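Side-chain contacts in endoglucanase FnCel5A (Fervidobacterium nodosum, PDB 3NCO), which probably hydrolyses internal beta-1,4-glucosidic bonds of cellulose and related glucans: residues K10-A13 and F14-K18; K124-A127 and Q128-D132; W181-Y184 and S185-R188; R280-A283 and E284-G287. All coordinates share one frame; numbering follows the deposited sequence.

Contact 1 of 4, residues K10-A13 and F14-K18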
loop_
_atom_site.group_PDB
_atom_site.type_symbol
_atom_site.label_atom_id
_atom_site.label_comp_id
_atom_site.label_asym_id
_atom_site.label_seq_id
_atom_site.Cartn_x
_atom_site.Cartn_y
_atom_site.Cartn_z
ATOM N N LYS A 10 17.773 15.394 -12.010
ATOM C CA LYS A 10 17.130 14.085 -11.801
ATOM C C LYS A 10 15.674 14.441 -11.452
ATOM O O LYS A 10 15.433 15.474 -10.829
ATOM C CB LYS A 10 17.737 13.450 -10.559
ATOM C CG LYS A 10 18.260 12.071 -10.728
ATOM C CD LYS A 10 19.165 11.705 -9.589
ATOM C CE LYS A 10 20.626 11.834 -9.976
ATOM N NZ LYS A 10 21.457 10.857 -9.226
ATOM N N SER A 11 14.707 13.598 -11.823
ATOM C CA SER A 11 13.329 13.834 -11.420
ATOM C C SER A 11 13.099 13.602 -9.904
ATOM O O SER A 11 13.424 12.542 -9.359
ATOM C CB SER A 11 12.350 12.978 -12.245
ATOM O OG SER A 11 11.147 12.825 -11.502
ATOM N N SER A 12 12.518 14.603 -9.247
ATOM C CA SER A 12 12.277 14.542 -7.810
ATOM C C SER A 12 11.417 13.347 -7.429
ATOM O O SER A 12 11.728 12.640 -6.459
ATOM C CB SER A 12 11.595 15.825 -7.340
ATOM O OG SER A 12 11.508 15.850 -5.929
ATOM N N ALA A 13 10.324 13.115 -8.169
ATOM C CA ALA A 13 9.428 11.992 -7.807
ATOM C C ALA A 13 10.165 10.653 -7.838
ATOM O O ALA A 13 9.916 9.742 -6.995
ATOM C CB ALA A 13 8.251 11.933 -8.711
ATOM N N PHE A 14 11.043 10.499 -8.829
ATOM C CA PHE A 14 11.792 9.259 -8.929
ATOM C C PHE A 14 12.740 9.097 -7.779
ATOM O O PHE A 14 12.933 7.989 -7.308
ATOM C CB PHE A 14 12.505 9.155 -10.290
ATOM C CG PHE A 14 11.564 8.798 -11.432
ATOM C CD1 PHE A 14 11.476 7.474 -11.901
ATOM C CD2 PHE A 14 10.747 9.763 -11.990
ATOM C CE1 PHE A 14 10.583 7.125 -12.935
ATOM C CE2 PHE A 14 9.834 9.402 -13.053
ATOM C CZ PHE A 14 9.752 8.113 -13.499
ATOM N N GLU A 15 13.306 10.205 -7.301
ATOM C CA GLU A 15 14.172 10.129 -6.139
ATOM C C GLU A 15 13.407 9.828 -4.842
ATOM O O GLU A 15 13.904 9.069 -3.971
ATOM C CB GLU A 15 15.003 11.396 -6.028
ATOM C CG GLU A 15 16.071 11.492 -7.143
ATOM C CD GLU A 15 17.002 10.228 -7.253
ATOM O OE1 GLU A 15 17.771 9.955 -6.283
ATOM O OE2 GLU A 15 16.943 9.514 -8.319
ATOM N N TYR A 16 12.229 10.451 -4.693
ATOM C CA TYR A 16 11.388 10.143 -3.519
ATOM C C TYR A 16 10.925 8.694 -3.586
ATOM O O TYR A 16 10.811 8.012 -2.553
ATOM C CB TYR A 16 10.195 11.107 -3.392
ATOM C CG TYR A 16 10.544 12.420 -2.759
ATOM C CD1 TYR A 16 10.793 13.542 -3.539
ATOM C CD2 TYR A 16 10.630 12.537 -1.395
ATOM C CE1 TYR A 16 11.166 14.757 -2.952
ATOM C CE2 TYR A 16 10.990 13.759 -0.776
ATOM C CZ TYR A 16 11.236 14.860 -1.563
ATOM O OH TYR A 16 11.608 16.072 -0.992
ATOM N N ASN A 17 10.636 8.193 -4.791
ATOM C CA ASN A 17 10.214 6.769 -4.900
ATOM C C ASN A 17 11.320 5.841 -4.416
ATOM O O ASN A 17 11.056 4.871 -3.722
ATOM C CB ASN A 17 9.815 6.430 -6.346
ATOM C CG ASN A 17 9.173 5.064 -6.469
ATOM O OD1 ASN A 17 8.228 4.730 -5.761
ATOM N ND2 ASN A 17 9.660 4.293 -7.430
ATOM N N LYS A 18 12.577 6.198 -4.708
ATOM C CA LYS A 18 13.726 5.378 -4.244
ATOM C C LYS A 18 13.839 5.361 -2.724
ATOM O O LYS A 18 14.346 4.385 -2.121
ATOM C CB LYS A 18 15.034 5.919 -4.848
ATOM C CG LYS A 18 15.245 5.410 -6.231
ATOM C CD LYS A 18 16.417 6.126 -6.911
ATOM C CE LYS A 18 17.700 5.308 -6.781
ATOM N NZ LYS A 18 18.159 5.202 -5.351
#
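Lys-10 meets Glu-15 with its hydrocarbon chain instead of its ammonium group: CD lies 3.4 Å from Glu-15 OE2, whereas Lys-10 NZ stays 4.8 Å from Glu-15 OE2. The two side chains run at a slant to each other. A bend in Glu-15 at chi2 (-53°) carries its carboxylate back toward the start of the helix, where the opposite charge may still attract it without forming a salt bridge. Ser-11, at the N-cap position, holds OG opposite its own backbone N (chi1 157°) and at the edge of the Phe-14 ring, in the ring plane, 3.1 Å from Phe-14 CD2. Its carbonyl O accepts Glu-15 N at 3.1 Å, the first of three backbone bonds that cross from 10-13 to 14-18. Ser-12 also sets its OG at a ring edge, 3.2 Å from Tyr-16 CE1 and again in plane; its carbonyl O takes Tyr-16 N at 2.9 Å in a nearly straight bond (165°). The hydroxyl of that tyrosine reaches away to Asp-135. Ala-13 O receives Asn-17 N at 2.8 Å, while the methyl of Ala-13 rests on Pro-255. Asn-17 has its amide turned away from residues 10-13, OD1 bonded to Ser-289 OG and ND2 to Ile-256 O. The first turn of helix 12-20 thus sets serine hydroxyls beside aromatic edges, with later side chains reaching the barrel. Ser-289 and Ile-256 begin parallel strands, so this helix lies across the N-terminal strand ends of a TIM barrel.

Contact 2 of 4, residues K124-A127 and Q128-D132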
loop_
_atom_site.group_PDB
_atom_site.type_symbol
_atom_site.label_atom_id
_atom_site.label_comp_id
_atom_site.label_asym_id
_atom_site.label_seq_id
_atom_site.Cartn_x
_atom_site.Cartn_y
_atom_site.Cartn_z
ATOM N N LYS A 124 -9.047 16.642 2.815
ATOM C CA LYS A 124 -8.828 18.057 3.143
ATOM C C LYS A 124 -8.321 18.153 4.587
ATOM O O LYS A 124 -7.374 18.909 4.902
ATOM C CB LYS A 124 -10.135 18.818 2.980
ATOM C CG LYS A 124 -10.029 20.280 3.360
ATOM C CD LYS A 124 -11.337 20.979 2.989
ATOM C CE LYS A 124 -11.230 22.530 3.125
ATOM N NZ LYS A 124 -10.446 23.122 1.948
ATOM N N GLN A 125 -8.940 17.381 5.461
ATOM C CA GLN A 125 -8.575 17.372 6.861
ATOM C C GLN A 125 -7.218 16.713 7.151
ATOM O O GLN A 125 -6.464 17.216 7.990
ATOM C CB GLN A 125 -9.640 16.654 7.638
ATOM C CG GLN A 125 -10.888 17.487 7.699
ATOM C CD GLN A 125 -11.971 16.719 8.397
ATOM O OE1 GLN A 125 -11.937 16.592 9.604
ATOM N NE2 GLN A 125 -12.882 16.113 7.631
ATOM N N VAL A 126 -6.950 15.563 6.567
ATOM C CA VAL A 126 -5.691 14.862 6.825
ATOM C C VAL A 126 -4.524 15.707 6.286
ATOM O O VAL A 126 -3.501 15.937 7.011
ATOM C CB VAL A 126 -5.664 13.482 6.178
ATOM C CG1 VAL A 126 -4.283 12.817 6.449
ATOM C CG2 VAL A 126 -6.822 12.606 6.696
ATOM N N ALA A 127 -4.698 16.258 5.091
ATOM C CA ALA A 127 -3.692 17.174 4.548
ATOM C C ALA A 127 -3.484 18.373 5.454
ATOM O O ALA A 127 -2.344 18.851 5.659
ATOM C CB ALA A 127 -4.047 17.642 3.108
ATOM N N GLN A 128 -4.573 18.961 5.971
ATOM C CA GLN A 128 -4.379 20.116 6.838
ATOM C C GLN A 128 -3.595 19.693 8.070
ATOM O O GLN A 128 -2.661 20.418 8.522
ATOM C CB GLN A 128 -5.712 20.694 7.267
ATOM C CG GLN A 128 -5.604 21.785 8.360
ATOM C CD GLN A 128 -5.054 23.100 7.823
ATOM O OE1 GLN A 128 -5.239 23.420 6.658
ATOM N NE2 GLN A 128 -4.368 23.860 8.679
ATOM N N ALA A 129 -3.946 18.530 8.618
ATOM C CA ALA A 129 -3.339 18.085 9.896
ATOM C C ALA A 129 -1.853 17.786 9.747
ATOM O O ALA A 129 -1.046 18.075 10.673
ATOM C CB ALA A 129 -4.084 16.914 10.499
ATOM N N PHE A 130 -1.478 17.248 8.581
ATOM C CA PHE A 130 -0.081 16.816 8.381
ATOM C C PHE A 130 0.762 17.807 7.548
ATOM O O PHE A 130 1.895 17.530 7.220
ATOM C CB PHE A 130 -0.076 15.389 7.774
ATOM C CG PHE A 130 -0.443 14.331 8.788
ATOM C CD1 PHE A 130 0.532 13.826 9.649
ATOM C CD2 PHE A 130 -1.747 13.847 8.881
ATOM C CE1 PHE A 130 0.202 12.822 10.605
ATOM C CE2 PHE A 130 -2.106 12.849 9.820
ATOM C CZ PHE A 130 -1.112 12.320 10.670
ATOM N N LYS A 131 0.222 19.007 7.294
ATOM C CA LYS A 131 0.841 19.891 6.290
ATOM C C LYS A 131 2.314 20.226 6.548
ATOM O O LYS A 131 3.100 20.385 5.599
ATOM C CB LYS A 131 0.000 21.169 6.094
ATOM C CG LYS A 131 0.003 22.133 7.263
ATOM C CD LYS A 131 -0.979 23.263 6.976
ATOM C CE LYS A 131 -1.089 24.245 8.151
ATOM N NZ LYS A 131 0.191 24.919 8.510
ATOM N N ASP A 132 2.682 20.307 7.828
ATOM C CA ASP A 132 4.010 20.778 8.205
ATOM C C ASP A 132 4.945 19.594 8.505
ATOM O O ASP A 132 6.069 19.809 8.957
ATOM C CB ASP A 132 3.926 21.744 9.401
ATOM C CG ASP A 132 3.199 23.060 9.036
ATOM O OD1 ASP A 132 3.516 23.617 7.970
ATOM O OD2 ASP A 132 2.315 23.530 9.804
#
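Phe-130 folds back along its helix onto Val-126, one turn earlier, and its atoms meet that residue in order. CB sits 3.6 Å from Val-126 O, the carbonyl that also accepts Phe-130 N at 2.9 Å. From CB the ring leaves opposite the carbonyl carbon (chi1 -74°), which slants it toward the preceding turn. CG comes within 3.9 Å of Val-126 O. CD2 approaches closer, 3.3 Å from Val-126 O, which lies at the ring edge and in its plane; the same carbon stands 3.7 Å from Val-126 CG1. CE2 is the last atom of the ring to feel the valine, 4.0 Å from Val-126 CG1, the branch placed opposite the valine backbone N. Farther out the ring is taken up by Leu-81 and Val-88 of helix 78-93 and by Leu-137 and Phe-139 of strand 137-140, and it makes an edge-to-face pair with Tyr-133. Ala-127 O is 3.0 Å from Lys-131 N at an angle too poor for a hydrogen bond, and Asn-169 ND2 supplies a donor to this carbonyl instead. Lys-131 NZ forms a salt bridge with Asp-132 OD2 at 2.8 Å, on the syn side but tilted out of the carboxylate plane. Apolar contact therefore joins this face of helix 112-130 to strand 137-140 and helix 78-93. Polar ties run elsewhere, from Lys-124 to Glu-164 of helix 151-168, from Gln-125 to the backbone of Tyr-74 and Ile-76, and from Ala-127 to Asn-169, while the Lys-131 and Asp-132 pair stays local.

Contact 3 of 4, residues W181-Y184 and S185-R188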
loop_
_atom_site.group_PDB
_atom_site.type_symbol
_atom_site.label_atom_id
_atom_site.label_comp_id
_atom_site.label_asym_id
_atom_site.label_seq_id
_atom_site.Cartn_x
_atom_site.Cartn_y
_atom_site.Cartn_z
ATOM N N TRP A 181 -8.889 -3.031 -8.115
ATOM C CA TRP A 181 -8.089 -3.686 -7.054
ATOM C C TRP A 181 -6.585 -3.488 -7.214
ATOM O O TRP A 181 -5.803 -4.244 -6.586
ATOM C CB TRP A 181 -8.368 -5.196 -7.001
ATOM C CG TRP A 181 -9.767 -5.497 -6.895
ATOM C CD1 TRP A 181 -10.588 -6.065 -7.863
ATOM C CD2 TRP A 181 -10.573 -5.280 -5.763
ATOM N NE1 TRP A 181 -11.846 -6.205 -7.373
ATOM C CE2 TRP A 181 -11.876 -5.740 -6.086
ATOM C CE3 TRP A 181 -10.333 -4.773 -4.499
ATOM C CZ2 TRP A 181 -12.928 -5.675 -5.190
ATOM C CZ3 TRP A 181 -11.392 -4.699 -3.596
ATOM C CH2 TRP A 181 -12.665 -5.166 -3.943
ATOM N N SER A 182 -6.170 -2.545 -8.074
ATOM C CA SER A 182 -4.738 -2.281 -8.270
ATOM C C SER A 182 -3.999 -3.487 -8.922
ATOM O O SER A 182 -2.772 -3.633 -8.827
ATOM C CB SER A 182 -4.141 -1.699 -6.950
ATOM O OG SER A 182 -4.990 -0.588 -6.552
ATOM N N ASN A 183 -4.764 -4.264 -9.677
ATOM C CA ASN A 183 -4.177 -5.382 -10.415
ATOM C C ASN A 183 -3.339 -4.829 -11.586
ATOM O O ASN A 183 -3.739 -3.839 -12.244
ATOM C CB ASN A 183 -5.295 -6.283 -10.920
ATOM C CG ASN A 183 -4.782 -7.404 -11.827
ATOM O OD1 ASN A 183 -4.518 -7.189 -13.015
ATOM N ND2 ASN A 183 -4.646 -8.594 -11.260
ATOM N N TYR A 184 -2.155 -5.418 -11.773
ATOM C CA TYR A 184 -1.126 -4.906 -12.698
ATOM C C TYR A 184 -1.704 -4.611 -14.082
ATOM O O TYR A 184 -1.294 -3.638 -14.716
ATOM C CB TYR A 184 0.075 -5.899 -12.801
ATOM C CG TYR A 184 -0.263 -7.018 -13.737
ATOM C CD1 TYR A 184 0.029 -6.911 -15.099
ATOM C CD2 TYR A 184 -0.983 -8.126 -13.291
ATOM C CE1 TYR A 184 -0.356 -7.885 -15.992
ATOM C CE2 TYR A 184 -1.407 -9.133 -14.214
ATOM C CZ TYR A 184 -1.060 -8.987 -15.561
ATOM O OH TYR A 184 -1.489 -9.928 -16.477
ATOM N N SER A 185 -2.664 -5.419 -14.539
ATOM C CA SER A 185 -3.090 -5.326 -15.925
ATOM C C SER A 185 -3.953 -4.107 -16.183
ATOM O O SER A 185 -4.212 -3.770 -17.369
ATOM C CB SER A 185 -3.840 -6.570 -16.357
ATOM O OG SER A 185 -5.048 -6.682 -15.649
ATOM N N TYR A 186 -4.438 -3.458 -15.127
ATOM C CA TYR A 186 -5.317 -2.315 -15.311
ATOM C C TYR A 186 -4.550 -0.995 -15.311
ATOM O O TYR A 186 -5.129 0.078 -15.309
ATOM C CB TYR A 186 -6.410 -2.331 -14.217
ATOM C CG TYR A 186 -7.387 -3.451 -14.373
ATOM C CD1 TYR A 186 -8.585 -3.241 -15.043
ATOM C CD2 TYR A 186 -7.118 -4.719 -13.842
ATOM C CE1 TYR A 186 -9.493 -4.279 -15.218
ATOM C CE2 TYR A 186 -8.042 -5.774 -13.999
ATOM C CZ TYR A 186 -9.224 -5.520 -14.672
ATOM O OH TYR A 186 -10.154 -6.529 -14.840
ATOM N N VAL A 187 -3.228 -1.069 -15.316
ATOM C CA VAL A 187 -2.402 0.127 -15.309
ATOM C C VAL A 187 -2.778 1.068 -16.488
ATOM O O VAL A 187 -2.828 2.284 -16.335
ATOM C CB VAL A 187 -0.892 -0.262 -15.235
ATOM C CG1 VAL A 187 -0.330 -0.672 -16.618
ATOM C CG2 VAL A 187 -0.116 0.839 -14.633
ATOM N N ARG A 188 -3.134 0.503 -17.649
ATOM C CA ARG A 188 -3.416 1.306 -18.814
ATOM C C ARG A 188 -4.721 2.073 -18.685
ATOM O O ARG A 188 -5.012 2.923 -19.520
ATOM C CB ARG A 188 -3.479 0.410 -20.062
ATOM C CG ARG A 188 -4.557 -0.732 -19.955
ATOM C CD ARG A 188 -4.505 -1.616 -21.227
ATOM N NE ARG A 188 -5.630 -2.533 -21.450
ATOM C CZ ARG A 188 -5.751 -3.803 -21.017
ATOM N NH1 ARG A 188 -6.860 -4.479 -21.376
ATOM N NH2 ARG A 188 -4.834 -4.412 -20.217
#
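The Tyr-184 ring carries Ser-185 on one face: Ser-185 CB stands 3.9 Å from the ring centroid, 18° off the normal, a CH-pi contact shifted slightly toward the rim. Ser-185 N also lies over that ring, 3.0 Å from Tyr-184 CG, and its bond to Asn-183 OD1 closes an Asx turn that opens a short 3-10 segment, in the loop between strands 174-177 and 198-204 of the TIM barrel. The Tyr-184 ring folds over its successor because chi1 (80°) sets CG between the backbone N and the carbonyl carbon; the tyrosine also stacks with His-241. The Tyr-186 ring is met at its edge, in plane, by Asn-183 O, and Asn-183 OD1 is near the same rim, 3.7 Å from Tyr-186 CD2. The 3-10 bonding follows at once: Tyr-186 N gives to Asn-183 O at 3.0 Å, and Val-187 N to Tyr-184 O at 3.3 Å. In both, the donor stands well above the carbonyl plane and so away from its lone pairs. The Val-187 side chain touches Tyr-244 and Trp-248 of helix 232-252, and Tyr-184 reaches Tyr-244 and Val-245 of the same helix, so the turn is laid against it. Asn-183 OD1 is gripped twice by one residue, which fixes the rotation of its amide. Ser-185 N reaches Asn-183 OD1 at 3.0 Å, and Ser-185 OG donates to Asn-183 OD1 at 2.7 Å; the amide and hydroxyl donors come from opposite faces of the plane of the asparagine carbonyl.

Contact 4 of 4, residues R280-A283 and E284-G287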
loop_
_atom_site.group_PDB
_atom_site.type_symbol
_atom_site.label_atom_id
_atom_site.label_comp_id
_atom_site.label_asym_id
_atom_site.label_seq_id
_atom_site.Cartn_x
_atom_site.Cartn_y
_atom_site.Cartn_z
ATOM N N ARG A 280 10.238 -9.765 -5.320
ATOM C CA ARG A 280 11.164 -8.712 -4.887
ATOM C C ARG A 280 12.276 -8.429 -5.941
ATOM O O ARG A 280 12.545 -7.285 -6.287
ATOM C CB ARG A 280 11.803 -9.029 -3.536
ATOM C CG ARG A 280 12.842 -7.949 -3.192
ATOM C CD ARG A 280 13.701 -8.307 -2.000
ATOM N NE ARG A 280 14.420 -9.562 -2.180
ATOM C CZ ARG A 280 15.552 -9.665 -2.830
ATOM N NH1 ARG A 280 16.176 -10.829 -2.935
ATOM N NH2 ARG A 280 16.085 -8.579 -3.351
ATOM N N ARG A 281 12.936 -9.485 -6.435
ATOM C CA ARG A 281 14.018 -9.298 -7.414
ATOM C C ARG A 281 13.524 -8.650 -8.693
ATOM O O ARG A 281 14.243 -7.838 -9.285
ATOM C CB ARG A 281 14.618 -10.649 -7.794
ATOM C CG ARG A 281 15.367 -11.322 -6.657
ATOM C CD ARG A 281 16.123 -12.624 -7.135
ATOM N NE ARG A 281 15.395 -13.390 -8.179
ATOM C CZ ARG A 281 14.941 -14.662 -8.080
ATOM N NH1 ARG A 281 15.105 -15.377 -6.972
ATOM N NH2 ARG A 281 14.302 -15.229 -9.113
ATOM N N ILE A 282 12.334 -9.038 -9.155
ATOM C CA ILE A 282 11.823 -8.504 -10.422
ATOM C C ILE A 282 11.344 -7.053 -10.245
ATOM O O ILE A 282 11.542 -6.211 -11.136
ATOM C CB ILE A 282 10.725 -9.408 -11.024
ATOM C CG1 ILE A 282 11.355 -10.760 -11.431
ATOM C CG2 ILE A 282 9.997 -8.715 -12.215
ATOM C CD1 ILE A 282 10.349 -11.816 -11.944
ATOM N N ALA A 283 10.782 -6.742 -9.078
ATOM C CA ALA A 283 10.476 -5.330 -8.792
ATOM C C ALA A 283 11.783 -4.516 -8.774
ATOM O O ALA A 283 11.833 -3.424 -9.333
ATOM C CB ALA A 283 9.702 -5.176 -7.436
ATOM N N GLU A 284 12.861 -5.075 -8.200
ATOM C CA GLU A 284 14.121 -4.324 -8.151
ATOM C C GLU A 284 14.631 -4.097 -9.581
ATOM O O GLU A 284 15.112 -2.980 -9.913
ATOM C CB GLU A 284 15.186 -5.079 -7.328
ATOM C CG GLU A 284 14.962 -4.980 -5.836
ATOM C CD GLU A 284 15.777 -6.052 -5.075
ATOM O OE1 GLU A 284 16.583 -6.771 -5.735
ATOM O OE2 GLU A 284 15.603 -6.180 -3.827
ATOM N N GLU A 285 14.511 -5.134 -10.423
ATOM C CA GLU A 285 15.045 -5.086 -11.777
ATOM C C GLU A 285 14.370 -3.991 -12.598
ATOM O O GLU A 285 15.018 -3.333 -13.433
ATOM C CB GLU A 285 14.934 -6.466 -12.440
ATOM C CG GLU A 285 15.089 -6.506 -13.951
ATOM C CD GLU A 285 14.508 -7.805 -14.567
ATOM O OE1 GLU A 285 14.252 -8.786 -13.786
ATOM O OE2 GLU A 285 14.340 -7.842 -15.834
ATOM N N PHE A 286 13.070 -3.767 -12.344
ATOM C CA PHE A 286 12.377 -2.698 -13.041
ATOM C C PHE A 286 12.391 -1.355 -12.324
ATOM O O PHE A 286 11.725 -0.410 -12.774
ATOM C CB PHE A 286 10.938 -3.138 -13.413
ATOM C CG PHE A 286 10.921 -4.202 -14.474
ATOM C CD1 PHE A 286 11.266 -3.879 -15.787
ATOM C CD2 PHE A 286 10.681 -5.533 -14.170
ATOM C CE1 PHE A 286 11.295 -4.846 -16.769
ATOM C CE2 PHE A 286 10.709 -6.512 -15.176
ATOM C CZ PHE A 286 11.055 -6.168 -16.450
ATOM N N GLY A 287 13.124 -1.228 -11.206
ATOM C CA GLY A 287 13.217 0.080 -10.562
ATOM C C GLY A 287 11.973 0.460 -9.771
ATOM O O GLY A 287 11.718 1.644 -9.482
HETATM O O HOH W 1 18.238 -8.598 -4.761
#
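Charge links Arg-280 and Glu-284 one turn apart. The salt bridge from Arg-280 NH2 to Glu-284 OE2 is modelled at 2.5 Å, a very short distance whose exact value is doubtful. OE2 lies near the edge of the guanidinium, whose plane makes 52° with the carboxylate. A bend at chi3 (58°) curls the arginine round to that carboxylate. A water bridges the same groups, accepting from Arg-280 NH2 at 2.6 Å and donating to Glu-284 OE1 at 2.7 Å. Second partners steady both ends: His-22 NE2 on OE2, and Ser-316 O on Arg-280 NE.

The apolar contact sets Ile-282 CG2 at the edge of the Phe-286 ring, 3.8 Å from Phe-286 CE2, the two side chains pointing the same way beside helix 232-252.

Backbone bonds finish the helix. Phe-286 N gives to Ile-282 O at 3.1 Å, and a Schellman motif follows, pairing Phe-288 N with Ala-283 O and Gly-287 N with Glu-284 O; Gly-287, at positive phi, is its C-prime residue. The salt bridge, with the water on OE1 and His-22 on OE2, would probably favour the charged carboxylate, while the glycine turns the chain toward strand 289-292.

Contacts 1, 2 and 4 are turns of helices that pack on the barrel and mix buried with exposed residues, whereas contact 3 is a surface turn in a strand-to-strand loop. Contact 1 opens its helix; contacts 2 and 4 lie where theirs close. Contacts 1 and 4 touch, Asn-17 ND2 lying 3.9 Å from Gly-287 O, and contacts 3 and 4 both lean on helix 232-252. Contact 2 stands apart, its centre about 33 Å from that of contact 4, across the chain's centre. Chemistry follows place: serine hydroxyls at the first, an aromatic-valine contact at the second, a doubly gripped amide at the third, a salt bridge at the fourth.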